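Side-chain contacts in gamma-resorcylate decarboxylase (PDB 4QRO), which probably catalyses the manganese-dependent, non-oxidative decarboxylation of gamma-resorcylate (2,6-dihydroxybenzoate) to resorcinol, as a member of the amidohydrolase superfamily: residues Arg115-Leu120 against Gln155-Pro160; Val138-Tyr141 against Ala145-Trp148. One frame throughout, in Å; residues are numbered along the deposited sequence.

Interaction 1: residues Arg115-Leu120 against Gln155-Pro160; sequences RCVKEL and QALDVP
Val117 and Val159 meet tip to tip between the last turn of helix 106-118 and the chain that leaves helix 148-157. The closest pair is Val117 CG2 with Val159 CG1, 4.0 Å apart, and Val117 CG2 also lies 4.1 Å from Val159 CG2, so one methyl rests against both branches of its partner. With chi1 of Val117 at 177°, CG1 points opposite the main-chain nitrogen and CG2 is left to face Val159. A looser touch, 4.3 Å from Val117 CG2 to Leu157 CD1, brings the leucine into the same apolar patch. Its other methyl, CD2, has Lys118 NZ 3.7 Å away, where the lysine crosses the leucine at roughly a right angle. Bends at chi3 and chi4 turn the end of Lys118 toward the leucine, while its charge stays at the exposed border of the patch.

Further out, Leu157 also packs on Leu113 and Glu114, one turn back along helix 106-118. Asp158, just past helix 148-157, takes a positive phi (57°), a turn that probably helps to bring Val159 round; it also forms a salt bridge with Lys323. Pro160 forms a backbone hydrogen bond with Ala125, at the start of strand 125-128. Helix 106-118 leads into that strand and helix 148-157 into its parallel neighbour 161-164, so this is packing between consecutive outer helices of the (beta/alpha)-barrel expected of an amidohydrolase. Short branched side chains suit the place, each offering a methyl without needing a polar partner. The contact is modest and partly exposed, held by van der Waals touch and partial removal of methyls from water.

Interaction 2: residues Val138-Tyr141 against Ala145-Trp148; sequences VPLY and AQYW
Gln146 is the first residue of 145-148 to reach 138-141, setting its amide beside Leu140, with Gln146 NE2 3.9 Å from Leu140 CD2. Its CG sits between the backbone N and the carbonyl carbon (chi1 70°), and a bend at chi2 carries the chain across the leucine at about a right angle. This long, flexible side chain suits a solvent-exposed position, and it also touches Pro106.

Tyr147 follows and is buried. Its hydroxyl lies against the leucine side chain, OH being 3.7 Å from both CB and CD1 of Leu140, but the polar partner of that oxygen is the carbonyl of Met103. Nearer the backbone, Tyr141 O approaches the ring obliquely, 3.6 Å from Tyr147 CD2. The CB of Tyr141 points away from 145-148; its hydroxyl is hydrogen-bonded to Glu192, and its side chain packs on Ile175 of the second subunit.

Beyond Tyr147, helix 148-157 begins, so this is a short-range contact within the loop joining strand 125-128 to that helix. A tyrosine fits here because its ring packs edge-to-face with Tyr142 and against the Tyr141 carbonyl while its hydroxyl bonds to a main-chain carbonyl; between the two segments themselves the contact is van der Waals, without a hydrogen bond.

How the interactions relate
Interaction 2 falls, in sequence, between the two segments of interaction 1. Interaction 1 joins the C-terminal ends of helices 106-118 and 148-157 directly, whereas interaction 2 lies in the loop that leads into 148-157, where Gln146 and Tyr147 touch Pro106 at the N-terminal end of the other helix. The centres are 21 Å apart and the contacts do not touch. Interaction 1 is a surface contact of aliphatic methyls bordered by a lysine. Interaction 2 is mostly buried and mixes leucine with aromatic and amide groups; no hydrogen bond crosses it, and the hydroxyls of Tyr141 and Tyr147 are satisfied by Glu192 and the Met103 carbonyl. Through Tyr141 it also adjoins the second subunit, which interaction 1 does not meet.

Interaction 1: residues Arg115-Leu120 against Gln155-Pro160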
loop_
_atom_site.group_PDB
_atom_site.type_symbol
_atom_site.label_atom_id
_atom_site.label_comp_id
_atom_site.label_asym_id
_atom_site.label_seq_id
_atom_site.Cartn_x
_atom_site.Cartn_y
_atom_site.Cartn_z
ATOM N N ARG A 115 9.325 22.048 -24.914
ATOM C CA ARG A 115 8.749 23.400 -25.035
ATOM C C ARG A 115 8.502 24.029 -23.665
ATOM O O ARG A 115 8.856 25.187 -23.442
ATOM C CB ARG A 115 7.453 23.400 -25.853
ATOM C CG ARG A 115 6.961 24.800 -26.225
ATOM C CD ARG A 115 5.653 24.784 -27.017
ATOM N NE ARG A 115 4.518 24.482 -26.146
ATOM C CZ ARG A 115 3.747 25.367 -25.508
ATOM N NH1 ARG A 115 3.923 26.678 -25.644
ATOM N NH2 ARG A 115 2.766 24.927 -24.718
ATOM N N CYS A 116 7.915 23.264 -22.743
ATOM C CA CYS A 116 7.670 23.776 -21.399
ATOM C C CYS A 116 8.946 24.177 -20.652
ATOM O O CYS A 116 8.955 25.209 -19.984
ATOM C CB CYS A 116 6.869 22.758 -20.581
ATOM S SG CYS A 116 5.126 22.679 -21.034
ATOM N N VAL A 117 10.005 23.376 -20.757
ATOM C CA VAL A 117 11.264 23.649 -20.039
ATOM C C VAL A 117 12.056 24.785 -20.721
ATOM O O VAL A 117 12.509 25.703 -20.052
ATOM C CB VAL A 117 12.170 22.383 -19.894
ATOM C CG1 VAL A 117 13.492 22.733 -19.214
ATOM C CG2 VAL A 117 11.486 21.280 -19.087
ATOM N N LYS A 118 12.203 24.712 -22.043
ATOM C CA LYS A 118 13.102 25.608 -22.789
ATOM C C LYS A 118 12.451 26.944 -23.111
ATOM O O LYS A 118 13.125 27.971 -23.116
ATOM C CB LYS A 118 13.572 24.949 -24.097
ATOM C CG LYS A 118 14.595 23.817 -23.957
ATOM C CD LYS A 118 14.677 23.027 -25.269
ATOM C CE LYS A 118 16.087 22.585 -25.647
ATOM N NZ LYS A 118 16.620 21.518 -24.762
ATOM N N GLU A 119 11.153 26.929 -23.405
ATOM C CA GLU A 119 10.423 28.148 -23.787
ATOM C C GLU A 119 9.592 28.772 -22.657
ATOM O O GLU A 119 9.546 30.004 -22.534
ATOM C CB GLU A 119 9.562 27.884 -25.029
ATOM C CG GLU A 119 10.400 27.372 -26.210
ATOM C CD GLU A 119 9.646 27.206 -27.523
ATOM O OE1 GLU A 119 8.679 27.955 -27.771
ATOM O OE2 GLU A 119 10.044 26.326 -28.324
ATOM N N LEU A 120 8.959 27.933 -21.830
ATOM C CA LEU A 120 8.083 28.420 -20.753
ATOM C C LEU A 120 8.740 28.493 -19.360
ATOM O O LEU A 120 8.189 29.116 -18.460
ATOM C CB LEU A 120 6.789 27.602 -20.697
ATOM C CG LEU A 120 6.007 27.522 -22.009
ATOM C CD1 LEU A 120 4.762 26.658 -21.851
ATOM C CD2 LEU A 120 5.641 28.915 -22.519
ATOM N N GLN A 155 15.671 12.801 -18.918
ATOM C CA GLN A 155 17.029 12.803 -18.337
ATOM C C GLN A 155 17.939 13.855 -18.991
ATOM O O GLN A 155 18.705 14.525 -18.303
ATOM C CB GLN A 155 17.682 11.426 -18.443
ATOM C CG GLN A 155 18.999 11.312 -17.692
ATOM C CD GLN A 155 19.750 10.028 -18.002
ATOM O OE1 GLN A 155 19.944 9.188 -17.121
ATOM N NE2 GLN A 155 20.157 9.857 -19.260
ATOM N N ALA A 156 17.830 14.020 -20.308
ATOM C CA ALA A 156 18.638 15.035 -21.013
ATOM C C ALA A 156 18.296 16.456 -20.557
ATOM O O ALA A 156 19.186 17.272 -20.343
ATOM C CB ALA A 156 18.462 14.902 -22.519
ATOM N N LEU A 157 17.004 16.739 -20.384
ATOM C CA LEU A 157 16.545 18.022 -19.840
ATOM C C LEU A 157 16.915 18.173 -18.371
ATOM O O LEU A 157 17.023 19.298 -17.868
ATOM C CB LEU A 157 15.021 18.175 -20.014
ATOM C CG LEU A 157 14.545 18.283 -21.457
ATOM C CD1 LEU A 157 13.032 18.157 -21.534
ATOM C CD2 LEU A 157 15.035 19.598 -22.077
ATOM N N ASP A 158 17.089 17.034 -17.690
ATOM C CA ASP A 158 17.436 16.998 -16.271
ATOM C C ASP A 158 16.414 17.739 -15.397
ATOM O O ASP A 158 16.768 18.571 -14.549
ATOM C CB ASP A 158 18.861 17.533 -16.034
ATOM C CG ASP A 158 19.366 17.254 -14.618
ATOM O OD1 ASP A 158 18.918 16.271 -13.982
ATOM O OD2 ASP A 158 20.207 18.032 -14.130
ATOM N N VAL A 159 15.143 17.405 -15.610
ATOM C CA VAL A 159 14.047 17.876 -14.784
ATOM C C VAL A 159 13.274 16.664 -14.212
ATOM O O VAL A 159 13.196 15.611 -14.861
ATOM C CB VAL A 159 13.066 18.793 -15.539
ATOM C CG1 VAL A 159 13.752 20.075 -15.996
ATOM C CG2 VAL A 159 12.394 18.061 -16.700
ATOM N N PRO A 160 12.717 16.812 -12.994
ATOM C CA PRO A 160 11.987 15.693 -12.368
ATOM C C PRO A 160 10.605 15.441 -12.956
ATOM O O PRO A 160 10.008 16.351 -13.556
ATOM C CB PRO A 160 11.836 16.150 -10.909
ATOM C CG PRO A 160 12.898 17.166 -10.710
ATOM C CD PRO A 160 12.978 17.892 -12.023
#

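Interaction 2: residues Val138-Tyr141 against Ala145-Trp148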
loop_
_atom_site.group_PDB
_atom_site.type_symbol
_atom_site.label_atom_id
_atom_site.label_comp_id
_atom_site.label_asym_id
_atom_site.label_seq_id
_atom_site.Cartn_x
_atom_site.Cartn_y
_atom_site.Cartn_z
ATOM N N VAL A 138 -5.647 -1.291 -23.779
ATOM C CA VAL A 138 -5.195 -1.277 -22.397
ATOM C C VAL A 138 -4.734 0.109 -21.977
ATOM O O VAL A 138 -4.285 0.912 -22.820
ATOM C CB VAL A 138 -4.024 -2.266 -22.182
ATOM C CG1 VAL A 138 -4.491 -3.686 -22.455
ATOM C CG2 VAL A 138 -2.807 -1.913 -23.048
ATOM N N PRO A 139 -4.788 0.368 -20.661
ATOM C CA PRO A 139 -4.142 1.563 -20.110
ATOM C C PRO A 139 -2.609 1.596 -20.307
ATOM O O PRO A 139 -1.904 0.572 -20.274
ATOM C CB PRO A 139 -4.520 1.527 -18.618
ATOM C CG PRO A 139 -4.934 0.123 -18.330
ATOM C CD PRO A 139 -5.473 -0.437 -19.618
ATOM N N LEU A 140 -2.109 2.810 -20.491
ATOM C CA LEU A 140 -0.750 3.032 -20.835
ATOM C C LEU A 140 0.053 3.399 -19.580
ATOM O O LEU A 140 -0.213 4.420 -18.944
ATOM C CB LEU A 140 -0.714 4.148 -21.861
ATOM C CG LEU A 140 -1.379 3.817 -23.206
ATOM C CD1 LEU A 140 -1.370 5.088 -24.033
ATOM C CD2 LEU A 140 -0.647 2.723 -23.981
ATOM N N TYR A 141 0.976 2.520 -19.217
ATOM C CA TYR A 141 1.934 2.743 -18.159
ATOM C C TYR A 141 3.299 3.056 -18.748
ATOM O O TYR A 141 3.708 2.500 -19.757
ATOM C CB TYR A 141 2.012 1.502 -17.257
ATOM C CG TYR A 141 0.757 1.304 -16.441
ATOM C CD1 TYR A 141 -0.359 0.636 -16.964
ATOM C CD2 TYR A 141 0.667 1.824 -15.155
ATOM C CE1 TYR A 141 -1.527 0.494 -16.204
ATOM C CE2 TYR A 141 -0.484 1.699 -14.404
ATOM C CZ TYR A 141 -1.571 1.027 -14.920
ATOM O OH TYR A 141 -2.695 0.896 -14.128
ATOM N N ALA A 145 7.816 -0.104 -23.418
ATOM C CA ALA A 145 8.994 0.212 -24.239
ATOM C C ALA A 145 8.897 1.517 -25.038
ATOM O O ALA A 145 9.904 2.222 -25.237
ATOM C CB ALA A 145 9.279 -0.953 -25.186
ATOM N N GLN A 146 7.700 1.843 -25.509
ATOM C CA GLN A 146 7.533 3.040 -26.334
ATOM C C GLN A 146 7.883 4.339 -25.562
ATOM O O GLN A 146 8.193 5.355 -26.188
ATOM C CB GLN A 146 6.141 3.075 -27.024
ATOM C CG GLN A 146 4.909 3.308 -26.123
ATOM C CD GLN A 146 4.272 2.043 -25.583
ATOM O OE1 GLN A 146 4.938 1.023 -25.403
ATOM N NE2 GLN A 146 2.978 2.114 -25.295
ATOM N N TYR A 147 7.870 4.301 -24.218
ATOM C CA TYR A 147 8.219 5.476 -23.393
ATOM C C TYR A 147 9.716 5.714 -23.214
ATOM O O TYR A 147 10.113 6.791 -22.772
ATOM C CB TYR A 147 7.480 5.460 -22.021
ATOM C CG TYR A 147 6.032 5.698 -22.260
ATOM C CD1 TYR A 147 5.558 6.976 -22.577
ATOM C CD2 TYR A 147 5.138 4.631 -22.332
ATOM C CE1 TYR A 147 4.218 7.178 -22.905
ATOM C CE2 TYR A 147 3.803 4.830 -22.643
ATOM C CZ TYR A 147 3.346 6.106 -22.931
ATOM O OH TYR A 147 2.009 6.288 -23.258
ATOM N N TRP A 148 10.553 4.753 -23.586
ATOM C CA TRP A 148 11.977 4.842 -23.234
ATOM C C TRP A 148 12.670 6.045 -23.915
ATOM O O TRP A 148 13.481 6.713 -23.292
ATOM C CB TRP A 148 12.687 3.495 -23.455
ATOM C CG TRP A 148 12.340 2.522 -22.328
ATOM C CD1 TRP A 148 11.098 2.272 -21.831
ATOM C CD2 TRP A 148 13.247 1.695 -21.578
ATOM N NE1 TRP A 148 11.162 1.337 -20.827
ATOM C CE2 TRP A 148 12.470 0.961 -20.651
ATOM C CE3 TRP A 148 14.641 1.500 -21.601
ATOM C CZ2 TRP A 148 13.032 0.036 -19.752
ATOM C CZ3 TRP A 148 15.206 0.574 -20.714
ATOM C CH2 TRP A 148 14.395 -0.134 -19.787
#